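PDB 2D5F: glycinin A3B4 subunit from Glycine max, which serves as an 11S globulin storage protein of the soybean seed, assembling into hexamers that probably lay down nitrogen and carbon for the germinating seedling. Local coordinates for residues L205-K210 with A224-R228; T353-L357 with H447-V451; Y454-R460 with N486-V491. All coordinates share one frame; numbering follows the deposited sequence.

Interaction 1 lies in a helical excursion between strands 163-164 and 237-239, both paired with strand 56-62 of the first cupin half, while interactions 2 and 3 belong to the second cupin half. The centre of 205-210/224-228 is 42 Å from that of interaction 2 and 60 Å from that of interaction 3, on the other side of the chain's centre. Interactions 2 and 3 adjoin in sequence, their centres 20 Å apart, and both touch the same neighbouring subunit. Between chains the remote pair comes together: L205 of interaction 1 packs on I455 of a neighbouring subunit, part of its interaction 3. None of the contacts includes carbonate-pocket residues; P489 of interaction 3 has its side chain about 10 Å from a bound magnesium ion.

Interaction 1. Residues L205-K210 with A224-R228; sequences LSGFSK and AEKLR
R228, following helix 221-226, reaches back to grip the turn that leads into helix 210-216, a polar clasp at the base of a helical hairpin. CA of S206 and CA of R228 are only 4.2 Å apart. R228 NE donates 2.6 Å to F208 O, nearly along its C=O axis, and NH1 adds a weak bond to S206 O. The side chain bends at chi3 (69°), which brings the guanidinium edge to F208 O, with S206 O reached obliquely. Its other end is held by E225, whose OE1 accepts from R228 NH2 at 3.1 Å in a salt bridge lying in the guanidinium plane. K210 crosses E225 with its aliphatic chain, CD to E225 CB 4.0 Å, and carries its NZ to a salt bridge with E221. Elsewhere in the contact, L205 CB rests against L227 O at 3.4 Å, and A224 CB lies 3.2 Å from K210 O. S209 N-caps helix 210-216 through a bond from F212 N to its OG. L205 and F208 also pack against a neighbouring subunit. Paired helices of this kind, set beside a beta barrel and pressed on an adjoining subunit, are characteristic of the bicupin seed globulins.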
ATOM      1  N   LEU B 205      24.716  20.762  21.282  1.00 22.05           N
ATOM      2  CA  LEU B 205      24.720  20.891  22.733  1.00 26.95           C
ATOM      3  C   LEU B 205      25.450  22.155  23.191  1.00 23.19           C
ATOM      4  O   LEU B 205      25.114  22.727  24.227  1.00 25.90           O
ATOM      5  CB  LEU B 205      25.347  19.641  23.362  1.00 21.51           C
ATOM      6  CG  LEU B 205      24.394  18.691  24.101  1.00 26.57           C
ATOM      7  CD1 LEU B 205      23.058  18.634  23.402  1.00 23.90           C
ATOM      8  CD2 LEU B 205      25.015  17.308  24.192  1.00 31.02           C
ATOM      9  N   SER B 206      26.429  22.604  22.411  1.00 25.17           N
ATOM     10  CA  SER B 206      27.174  23.810  22.769  1.00 29.42           C
ATOM     11  C   SER B 206      26.293  25.054  22.650  1.00 32.43           C
ATOM     12  O   SER B 206      26.695  26.147  23.046  1.00 34.40           O
ATOM     13  CB  SER B 206      28.414  23.967  21.881  1.00 33.20           C
ATOM     14  OG  SER B 206      28.068  24.295  20.545  1.00 30.23           O
ATOM     15  N   GLY B 207      25.088  24.877  22.112  1.00 30.60           N
ATOM     16  CA  GLY B 207      24.168  25.992  21.952  1.00 25.56           C
ATOM     17  C   GLY B 207      23.323  26.242  23.189  1.00 27.12           C
ATOM     18  O   GLY B 207      22.580  27.220  23.251  1.00 26.23           O
ATOM     19  N   PHE B 208      23.438  25.349  24.167  1.00 24.67           N
ATOM     20  CA  PHE B 208      22.699  25.452  25.422  1.00 28.51           C
ATOM     21  C   PHE B 208      23.684  25.753  26.555  1.00 32.98           C
ATOM     22  O   PHE B 208      24.850  25.368  26.486  1.00 24.56           O
ATOM     23  CB  PHE B 208      21.982  24.132  25.720  1.00 25.38           C
ATOM     24  CG  PHE B 208      20.888  23.798  24.746  1.00 30.73           C
ATOM     25  CD1 PHE B 208      19.607  24.319  24.914  1.00 28.78           C
ATOM     26  CD2 PHE B 208      21.140  22.966  23.655  1.00 26.37           C
ATOM     27  CE1 PHE B 208      18.590  24.016  24.012  1.00 27.11           C
ATOM     28  CE2 PHE B 208      20.134  22.657  22.747  1.00 24.41           C
ATOM     29  CZ  PHE B 208      18.854  23.184  22.925  1.00 32.99           C
ATOM     30  N   SER B 209      23.209  26.429  27.596  1.00 25.84           N
ATOM     31  CA  SER B 209      24.056  26.764  28.739  1.00 32.03           C
ATOM     32  C   SER B 209      24.259  25.523  29.599  1.00 32.10           C
ATOM     33  O   SER B 209      23.372  24.669  29.671  1.00 28.94           O
ATOM     34  CB  SER B 209      23.393  27.849  29.585  1.00 31.96           C
ATOM     35  OG  SER B 209      22.249  27.330  30.242  1.00 33.99           O
ATOM     36  N   LYS B 210      25.410  25.420  30.262  1.00 23.59           N
ATOM     37  CA  LYS B 210      25.671  24.257  31.108  1.00 27.84           C
ATOM     38  C   LYS B 210      24.633  24.143  32.214  1.00 22.78           C
ATOM     39  O   LYS B 210      24.275  23.043  32.631  1.00 28.90           O
ATOM     40  CB  LYS B 210      27.076  24.316  31.729  1.00 31.73           C
ATOM     41  CG  LYS B 210      27.321  25.468  32.698  1.00 40.68           C
ATOM     42  CD  LYS B 210      28.725  25.368  33.319  1.00 40.83           C
ATOM     43  CE  LYS B 210      29.143  26.674  33.982  1.00 42.34           C
ATOM     44  NZ  LYS B 210      28.101  27.155  34.930  1.00 44.79           N
ATOM     45  N   ALA B 224      27.787  18.700  32.589  1.00 35.85           N
ATOM     46  CA  ALA B 224      27.082  19.496  31.591  1.00 37.31           C
ATOM     47  C   ALA B 224      28.019  20.381  30.775  1.00 38.82           C
ATOM     48  O   ALA B 224      27.813  20.561  29.573  1.00 35.83           O
ATOM     49  CB  ALA B 224      26.005  20.345  32.259  1.00 28.43           C
ATOM     50  N   GLU B 225      29.042  20.943  31.415  1.00 33.27           N
ATOM     51  CA  GLU B 225      29.981  21.789  30.689  1.00 31.82           C
ATOM     52  C   GLU B 225      30.747  20.950  29.672  1.00 25.53           C
ATOM     53  O   GLU B 225      30.977  21.388  28.546  1.00 31.52           O
ATOM     54  CB  GLU B 225      30.969  22.476  31.642  1.00 34.02           C
ATOM     55  CG  GLU B 225      32.068  23.266  30.922  1.00 41.99           C
ATOM     56  CD  GLU B 225      31.576  24.560  30.274  1.00 49.51           C
ATOM     57  OE1 GLU B 225      30.491  24.563  29.654  1.00 44.41           O
ATOM     58  OE2 GLU B 225      32.292  25.581  30.373  1.00 58.50           O
ATOM     59  N   LYS B 226      31.138  19.743  30.067  1.00 27.79           N
ATOM     60  CA  LYS B 226      31.869  18.868  29.158  1.00 31.40           C
ATOM     61  C   LYS B 226      30.995  18.458  27.982  1.00 31.71           C
ATOM     62  O   LYS B 226      31.495  18.182  26.893  1.00 33.53           O
ATOM     63  CB  LYS B 226      32.372  17.626  29.891  1.00 36.36           C
ATOM     64  CG  LYS B 226      33.583  17.904  30.770  1.00 45.34           C
ATOM     65  CD  LYS B 226      34.234  16.622  31.238  1.00 48.57           C
ATOM     66  CE  LYS B 226      35.639  16.888  31.760  1.00 52.72           C
ATOM     67  NZ  LYS B 226      36.376  15.621  32.022  1.00 58.95           N
ATOM     68  N   LEU B 227      29.686  18.429  28.206  1.00 27.28           N
ATOM     69  CA  LEU B 227      28.749  18.065  27.150  1.00 33.19           C
ATOM     70  C   LEU B 227      28.736  19.117  26.052  1.00 28.52           C
ATOM     71  O   LEU B 227      28.275  18.856  24.942  1.00 33.61           O
ATOM     72  CB  LEU B 227      27.337  17.904  27.718  1.00 26.14           C
ATOM     73  CG  LEU B 227      27.090  16.643  28.547  1.00 25.34           C
ATOM     74  CD1 LEU B 227      25.632  16.610  28.990  1.00 26.37           C
ATOM     75  CD2 LEU B 227      27.420  15.406  27.722  1.00 26.15           C
ATOM     76  N   ARG B 228      29.256  20.301  26.365  1.00 29.17           N
ATOM     77  CA  ARG B 228      29.307  21.405  25.414  1.00 27.62           C
ATOM     78  C   ARG B 228      30.627  21.444  24.639  1.00 28.59           C
ATOM     79  O   ARG B 228      30.802  22.277  23.754  1.00 27.45           O
ATOM     80  CB  ARG B 228      29.095  22.736  26.147  1.00 28.23           C
ATOM     81  CG  ARG B 228      27.818  22.781  26.977  1.00 34.97           C
ATOM     82  CD  ARG B 228      27.659  24.088  27.751  1.00 34.05           C
ATOM     83  NE  ARG B 228      27.393  25.227  26.876  1.00 38.23           N
ATOM     84  CZ  ARG B 228      28.250  26.213  26.642  1.00 40.89           C
ATOM     85  NH1 ARG B 228      27.916  27.204  25.826  1.00 49.06           N
ATOM     86  NH2 ARG B 228      29.443  26.214  27.224  1.00 41.21           N
TER

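Interaction 2. Residues T353-L357 with H447-V451; sequences TLNSL and HHNAV
S356 and H448 join the end of strand 349-354 to the loop between strands 438-445 and 452-454. The two chains cross steeply, with N355 nearest N449 (CA to CA 5.3 Å) and S356 nearest H448, and without regular strand pairing: a single backbone bond links them, S356 N to H448 O at 2.9 Å, with an N-H...O angle of 154°. N355 CB sits against the same carbonyl. Next to this bond the two side chains meet. S356 OG approaches the imidazole at its edge, in the ring plane, and shares a hydrogen bond with H448 ND1 at 2.7 Å in which either group could donate. The serine oxygen lies between its own backbone N and carbonyl carbon (chi1 56°), turned to the side where the histidine stands. N355 closes an Asx turn, its OD1 accepting from L357 N at 2.8 Å with the donor tilted from the amide plane. The amides of N355 and N449 lie alongside each other, planes 74° apart, and are not hydrogen-bonded. Instead N355 ND2 donates 3.1 Å to water 1, which donates in turn to A450 O, and it makes a weak bond to E324 O of a neighbouring subunit. Within the loop, N449 N donates 2.9 Å to H447 ND1, in the plane of that ring. With ND1 of H447 accepting, its proton, if the ring is neutral, is probably on NE2, whereas the S356-H448 pair can be satisfied with the proton on either partner.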
ATOM      1  N   THR B 353      23.046  -4.714  -8.583  1.00 22.28           N
ATOM      2  CA  THR B 353      22.067  -3.698  -8.201  1.00 21.24           C
ATOM      3  C   THR B 353      21.618  -3.820  -6.751  1.00 20.83           C
ATOM      4  O   THR B 353      21.353  -4.910  -6.260  1.00 22.52           O
ATOM      5  CB  THR B 353      20.816  -3.784  -9.098  1.00 25.44           C
ATOM      6  OG1 THR B 353      21.213  -3.741 -10.474  1.00 29.08           O
ATOM      7  CG2 THR B 353      19.871  -2.615  -8.817  1.00 31.13           C
ATOM      8  N   LEU B 354      21.545  -2.682  -6.073  1.00 21.05           N
ATOM      9  CA  LEU B 354      21.101  -2.617  -4.685  1.00 17.79           C
ATOM     10  C   LEU B 354      19.971  -1.597  -4.659  1.00 18.36           C
ATOM     11  O   LEU B 354      20.192  -0.414  -4.888  1.00 17.21           O
ATOM     12  CB  LEU B 354      22.239  -2.161  -3.764  1.00 24.61           C
ATOM     13  CG  LEU B 354      21.881  -1.788  -2.315  1.00 35.67           C
ATOM     14  CD1 LEU B 354      21.081  -2.904  -1.666  1.00 39.29           C
ATOM     15  CD2 LEU B 354      23.160  -1.529  -1.519  1.00 33.40           C
ATOM     16  N   ASN B 355      18.757  -2.066  -4.409  1.00 15.62           N
ATOM     17  CA  ASN B 355      17.600  -1.188  -4.374  1.00 20.85           C
ATOM     18  C   ASN B 355      16.670  -1.597  -3.235  1.00 22.50           C
ATOM     19  O   ASN B 355      17.051  -2.379  -2.362  1.00 20.91           O
ATOM     20  CB  ASN B 355      16.854  -1.245  -5.713  1.00 15.57           C
ATOM     21  CG  ASN B 355      16.526  -2.665  -6.134  1.00 19.32           C
ATOM     22  OD1 ASN B 355      16.203  -3.512  -5.299  1.00 20.60           O
ATOM     23  ND2 ASN B 355      16.598  -2.933  -7.432  1.00 22.85           N
ATOM     24  N   SER B 356      15.447  -1.075  -3.256  1.00 20.01           N
ATOM     25  CA  SER B 356      14.479  -1.359  -2.210  1.00 21.10           C
ATOM     26  C   SER B 356      14.034  -2.820  -2.140  1.00 20.83           C
ATOM     27  O   SER B 356      13.456  -3.240  -1.139  1.00 20.12           O
ATOM     28  CB  SER B 356      13.262  -0.433  -2.351  1.00 16.34           C
ATOM     29  OG  SER B 356      12.680  -0.539  -3.630  1.00 23.46           O
ATOM     30  N   LEU B 357      14.305  -3.595  -3.188  1.00 22.50           N
ATOM     31  CA  LEU B 357      13.929  -5.007  -3.176  1.00 26.92           C
ATOM     32  C   LEU B 357      14.956  -5.814  -2.386  1.00 23.59           C
ATOM     33  O   LEU B 357      14.721  -6.975  -2.048  1.00 25.29           O
ATOM     34  CB  LEU B 357      13.815  -5.563  -4.599  1.00 25.44           C
ATOM     35  CG  LEU B 357      12.821  -4.903  -5.559  1.00 29.54           C
ATOM     36  CD1 LEU B 357      12.769  -5.740  -6.823  1.00 37.69           C
ATOM     37  CD2 LEU B 357      11.433  -4.813  -4.941  1.00 29.56           C
ATOM     38  N   HIS B 447      16.524   7.223  -6.855  1.00 22.24           N
ATOM     39  CA  HIS B 447      15.229   6.567  -6.869  1.00 22.73           C
ATOM     40  C   HIS B 447      15.445   5.241  -6.147  1.00 17.23           C
ATOM     41  O   HIS B 447      16.492   4.611  -6.313  1.00 18.43           O
ATOM     42  CB  HIS B 447      14.738   6.350  -8.301  1.00 17.77           C
ATOM     43  CG  HIS B 447      13.305   5.919  -8.384  1.00 18.33           C
ATOM     44  ND1 HIS B 447      12.891   4.640  -8.081  1.00 21.42           N
ATOM     45  CD2 HIS B 447      12.185   6.609  -8.710  1.00 22.26           C
ATOM     46  CE1 HIS B 447      11.578   4.559  -8.216  1.00 25.45           C
ATOM     47  NE2 HIS B 447      11.126   5.741  -8.596  1.00 23.30           N
ATOM     48  N   HIS B 448      14.463   4.828  -5.339  1.00 20.84           N
ATOM     49  CA  HIS B 448      14.547   3.592  -4.552  1.00 17.54           C
ATOM     50  C   HIS B 448      14.609   2.327  -5.398  1.00 18.84           C
ATOM     51  O   HIS B 448      15.051   1.279  -4.931  1.00 19.02           O
ATOM     52  CB  HIS B 448      13.361   3.505  -3.574  1.00 18.86           C
ATOM     53  CG  HIS B 448      12.059   3.118  -4.215  1.00 23.38           C
ATOM     54  ND1 HIS B 448      11.683   1.803  -4.409  1.00 24.77           N
ATOM     55  CD2 HIS B 448      11.044   3.872  -4.703  1.00 20.93           C
ATOM     56  CE1 HIS B 448      10.495   1.765  -4.985  1.00 23.11           C
ATOM     57  NE2 HIS B 448      10.085   3.008  -5.174  1.00 21.51           N
ATOM     58  N   ASN B 449      14.160   2.432  -6.641  1.00 19.20           N
ATOM     59  CA  ASN B 449      14.158   1.303  -7.568  1.00 18.78           C
ATOM     60  C   ASN B 449      14.419   1.851  -8.976  1.00 18.13           C
ATOM     61  O   ASN B 449      13.578   1.755  -9.866  1.00 16.92           O
ATOM     62  CB  ASN B 449      12.803   0.583  -7.509  1.00 20.75           C
ATOM     63  CG  ASN B 449      12.802  -0.732  -8.269  1.00 31.17           C
ATOM     64  OD1 ASN B 449      13.857  -1.259  -8.628  1.00 33.38           O
ATOM     65  ND2 ASN B 449      11.615  -1.278  -8.506  1.00 36.97           N
ATOM     66  N   ALA B 450      15.597   2.443  -9.154  1.00 16.90           N
ATOM     67  CA  ALA B 450      15.987   3.027 -10.427  1.00 15.82           C
ATOM     68  C   ALA B 450      16.052   1.951 -11.506  1.00 21.13           C
ATOM     69  O   ALA B 450      16.574   0.862 -11.281  1.00 26.83           O
ATOM     70  CB  ALA B 450      17.335   3.718 -10.283  1.00 20.06           C
ATOM     71  N   VAL B 451      15.507   2.249 -12.678  1.00 16.41           N
ATOM     72  CA  VAL B 451      15.519   1.281 -13.761  1.00 24.79           C
ATOM     73  C   VAL B 451      16.228   1.865 -14.964  1.00 21.87           C
ATOM     74  O   VAL B 451      16.059   3.033 -15.289  1.00 18.47           O
ATOM     75  CB  VAL B 451      14.081   0.860 -14.174  1.00 24.13           C
ATOM     76  CG1 VAL B 451      13.349   0.285 -12.980  1.00 35.05           C
ATOM     77  CG2 VAL B 451      13.320   2.041 -14.717  1.00 34.25           C
TER
HETATM   78  O   HOH W   1      17.389  -0.333  -8.994  1.00 23.95           O

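Interaction 3. Residues Y454-R460 with N486-V491; sequences YIKDVFR and NSGPLV
The ring of P489 lies obliquely over one face of Y454 where helix 455-461 of the second cupin half meets the C-terminal segment carrying strand 490-491. This is the tight, buried part. P489 CB makes a CH-pi contact over that face of the tyrosine, 3.9 Å from the ring centroid, and D457 CB covers the opposite face. With CG between the backbone N and the carbonyl carbon (chi1 59°), the ring of Y454 leans across toward the proline. Alongside, K456 sends a bent chain into the 486-488 turn, where its buried ammonium donates 2.6 Å to N486 O, above that carbonyl's plane, and 2.9 Å to G488 O, within the plane. Between the two segments the partly exposed side is looser, R460 NH1 making only a weak bond of 3.1 Å to S487 O, while S487 OG sits over one face of the guanidinium. An alanine in place of Y454 is likely to open a gap between P489 and D457 and to leave R460 without the hydroxyl that helps fix its rotation. E90 of a neighbouring subunit accepts from the backbone N of S487 and of G488, tying the turn into the assembly. R460 NH2 forms a salt bridge with D457 OD1 and also donates 2.9 Å to Y454 OH, which lies almost exactly in the guanidinium plane.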
ATOM      1  N   TYR B 454      19.169  -0.596 -21.923  1.00 18.54           N
ATOM      2  CA  TYR B 454      20.331  -0.526 -22.803  1.00 20.77           C
ATOM      3  C   TYR B 454      19.828  -0.642 -24.247  1.00 17.94           C
ATOM      4  O   TYR B 454      18.892  -1.390 -24.537  1.00 19.04           O
ATOM      5  CB  TYR B 454      21.379  -1.589 -22.441  1.00 16.50           C
ATOM      6  CG  TYR B 454      20.951  -3.042 -22.484  1.00 25.68           C
ATOM      7  CD1 TYR B 454      21.473  -3.910 -23.452  1.00 22.64           C
ATOM      8  CD2 TYR B 454      20.099  -3.573 -21.517  1.00 22.48           C
ATOM      9  CE1 TYR B 454      21.165  -5.266 -23.450  1.00 20.49           C
ATOM     10  CE2 TYR B 454      19.781  -4.933 -21.504  1.00 18.77           C
ATOM     11  CZ  TYR B 454      20.320  -5.773 -22.472  1.00 25.91           C
ATOM     12  OH  TYR B 454      20.016  -7.119 -22.460  1.00 23.76           O
ATOM     13  N   ILE B 455      20.425   0.133 -25.144  1.00 18.08           N
ATOM     14  CA  ILE B 455      19.968   0.160 -26.522  1.00 17.44           C
ATOM     15  C   ILE B 455      19.948  -1.174 -27.268  1.00 16.62           C
ATOM     16  O   ILE B 455      19.068  -1.393 -28.095  1.00 21.83           O
ATOM     17  CB  ILE B 455      20.731   1.245 -27.311  1.00 18.69           C
ATOM     18  CG1 ILE B 455      20.405   2.608 -26.681  1.00 17.70           C
ATOM     19  CG2 ILE B 455      20.329   1.227 -28.793  1.00 21.03           C
ATOM     20  CD1 ILE B 455      21.098   3.810 -27.290  1.00 24.63           C
ATOM     21  N   LYS B 456      20.882  -2.071 -26.985  1.00 19.56           N
ATOM     22  CA  LYS B 456      20.859  -3.375 -27.660  1.00 24.96           C
ATOM     23  C   LYS B 456      19.494  -4.031 -27.416  1.00 26.58           C
ATOM     24  O   LYS B 456      18.855  -4.536 -28.338  1.00 23.45           O
ATOM     25  CB  LYS B 456      21.956  -4.297 -27.120  1.00 22.55           C
ATOM     26  CG  LYS B 456      23.371  -3.861 -27.442  1.00 41.13           C
ATOM     27  CD  LYS B 456      24.395  -4.806 -26.818  1.00 42.09           C
ATOM     28  CE  LYS B 456      24.206  -6.237 -27.322  1.00 52.87           C
ATOM     29  NZ  LYS B 456      25.101  -7.200 -26.620  1.00 43.08           N
ATOM     30  N   ASP B 457      19.054  -4.013 -26.162  1.00 25.91           N
ATOM     31  CA  ASP B 457      17.776  -4.601 -25.786  1.00 21.06           C
ATOM     32  C   ASP B 457      16.614  -3.865 -26.450  1.00 22.55           C
ATOM     33  O   ASP B 457      15.574  -4.459 -26.741  1.00 24.82           O
ATOM     34  CB  ASP B 457      17.627  -4.571 -24.263  1.00 25.54           C
ATOM     35  CG  ASP B 457      16.310  -5.155 -23.791  1.00 22.84           C
ATOM     36  OD1 ASP B 457      16.081  -6.369 -23.982  1.00 27.20           O
ATOM     37  OD2 ASP B 457      15.499  -4.393 -23.230  1.00 27.84           O
ATOM     38  N   VAL B 458      16.791  -2.570 -26.686  1.00 25.06           N
ATOM     39  CA  VAL B 458      15.752  -1.769 -27.327  1.00 23.29           C
ATOM     40  C   VAL B 458      15.563  -2.236 -28.768  1.00 27.75           C
ATOM     41  O   VAL B 458      14.433  -2.369 -29.239  1.00 22.25           O
ATOM     42  CB  VAL B 458      16.111  -0.262 -27.322  1.00 22.82           C
ATOM     43  CG1 VAL B 458      15.075   0.520 -28.108  1.00 23.11           C
ATOM     44  CG2 VAL B 458      16.171   0.255 -25.889  1.00 18.97           C
ATOM     45  N   PHE B 459      16.667  -2.487 -29.467  1.00 21.57           N
ATOM     46  CA  PHE B 459      16.584  -2.958 -30.851  1.00 28.32           C
ATOM     47  C   PHE B 459      15.759  -4.247 -30.909  1.00 26.34           C
ATOM     48  O   PHE B 459      14.944  -4.435 -31.811  1.00 25.01           O
ATOM     49  CB  PHE B 459      17.983  -3.238 -31.419  1.00 27.46           C
ATOM     50  CG  PHE B 459      18.812  -2.004 -31.657  1.00 23.19           C
ATOM     51  CD1 PHE B 459      20.202  -2.064 -31.565  1.00 26.73           C
ATOM     52  CD2 PHE B 459      18.216  -0.791 -31.976  1.00 22.32           C
ATOM     53  CE1 PHE B 459      20.984  -0.930 -31.786  1.00 21.35           C
ATOM     54  CE2 PHE B 459      18.992   0.353 -32.201  1.00 27.68           C
ATOM     55  CZ  PHE B 459      20.376   0.281 -32.105  1.00 23.74           C
ATOM     56  N   ARG B 460      15.966  -5.124 -29.932  1.00 23.10           N
ATOM     57  CA  ARG B 460      15.250  -6.393 -29.897  1.00 22.72           C
ATOM     58  C   ARG B 460      13.745  -6.235 -29.714  1.00 21.83           C
ATOM     59  O   ARG B 460      12.966  -7.069 -30.181  1.00 22.02           O
ATOM     60  CB  ARG B 460      15.810  -7.290 -28.787  1.00 24.02           C
ATOM     61  CG  ARG B 460      17.280  -7.653 -28.962  1.00 28.44           C
ATOM     62  CD  ARG B 460      17.644  -8.900 -28.178  1.00 31.05           C
ATOM     63  NE  ARG B 460      17.610  -8.695 -26.733  1.00 34.74           N
ATOM     64  CZ  ARG B 460      18.608  -8.170 -26.026  1.00 38.49           C
ATOM     65  NH1 ARG B 460      19.733  -7.787 -26.624  1.00 29.34           N
ATOM     66  NH2 ARG B 460      18.487  -8.042 -24.712  1.00 32.31           N
ATOM     67  N   ASN B 486      26.634 -11.290 -28.229  1.00 60.90           N
ATOM     68  CA  ASN B 486      26.184 -11.535 -26.865  1.00 51.34           C
ATOM     69  C   ASN B 486      24.918 -10.714 -26.657  1.00 45.24           C
ATOM     70  O   ASN B 486      24.743  -9.669 -27.280  1.00 37.95           O
ATOM     71  CB  ASN B 486      27.276 -11.145 -25.857  1.00 57.97           C
ATOM     72  CG  ASN B 486      27.985  -9.850 -26.225  1.00 58.48           C
ATOM     73  OD1 ASN B 486      29.039  -9.528 -25.672  1.00 60.93           O
ATOM     74  ND2 ASN B 486      27.408  -9.101 -27.155  1.00 67.14           N
ATOM     75  N   SER B 487      24.037 -11.190 -25.787  1.00 37.39           N
ATOM     76  CA  SER B 487      22.766 -10.519 -25.546  1.00 38.91           C
ATOM     77  C   SER B 487      22.752  -9.382 -24.515  1.00 35.05           C
ATOM     78  O   SER B 487      22.071  -8.373 -24.710  1.00 30.60           O
ATOM     79  CB  SER B 487      21.724 -11.567 -25.159  1.00 42.87           C
ATOM     80  OG  SER B 487      20.425 -11.009 -25.133  1.00 57.20           O
ATOM     81  N   GLY B 488      23.502  -9.544 -23.431  1.00 33.70           N
ATOM     82  CA  GLY B 488      23.521  -8.540 -22.379  1.00 27.08           C
ATOM     83  C   GLY B 488      24.151  -7.184 -22.655  1.00 28.39           C
ATOM     84  O   GLY B 488      24.633  -6.919 -23.756  1.00 26.68           O
ATOM     85  N   PRO B 489      24.153  -6.295 -21.645  1.00 22.56           N
ATOM     86  CA  PRO B 489      24.711  -4.940 -21.707  1.00 22.79           C
ATOM     87  C   PRO B 489      26.234  -4.906 -21.594  1.00 22.46           C
ATOM     88  O   PRO B 489      26.866  -3.894 -21.897  1.00 27.72           O
ATOM     89  CB  PRO B 489      24.034  -4.239 -20.533  1.00 19.66           C
ATOM     90  CG  PRO B 489      23.930  -5.327 -19.523  1.00 19.95           C
ATOM     91  CD  PRO B 489      23.470  -6.516 -20.355  1.00 19.16           C
ATOM     92  N   LEU B 490      26.823  -6.008 -21.148  1.00 24.94           N
ATOM     93  CA  LEU B 490      28.273  -6.074 -21.004  1.00 25.61           C
ATOM     94  C   LEU B 490      28.850  -6.732 -22.250  1.00 28.60           C
ATOM     95  O   LEU B 490      28.567  -7.895 -22.535  1.00 25.31           O
ATOM     96  CB  LEU B 490      28.633  -6.858 -19.743  1.00 24.12           C
ATOM     97  CG  LEU B 490      28.120  -6.154 -18.483  1.00 22.42           C
ATOM     98  CD1 LEU B 490      28.108  -7.108 -17.305  1.00 27.15           C
ATOM     99  CD2 LEU B 490      28.987  -4.938 -18.207  1.00 23.48           C
ATOM    100  N   VAL B 491      29.668  -5.976 -22.979  1.00 31.38           N
ATOM    101  CA  VAL B 491      30.258  -6.445 -24.228  1.00 30.60           C
ATOM    102  C   VAL B 491      31.777  -6.588 -24.271  1.00 27.31           C
ATOM    103  O   VAL B 491      32.518  -5.686 -23.881  1.00 23.68           O
ATOM    104  CB  VAL B 491      29.842  -5.519 -25.387  1.00 32.84           C
ATOM    105  CG1 VAL B 491      30.536  -5.939 -26.677  1.00 33.45           C
ATOM    106  CG2 VAL B 491      28.331  -5.550 -25.551  1.00 32.68           C
TER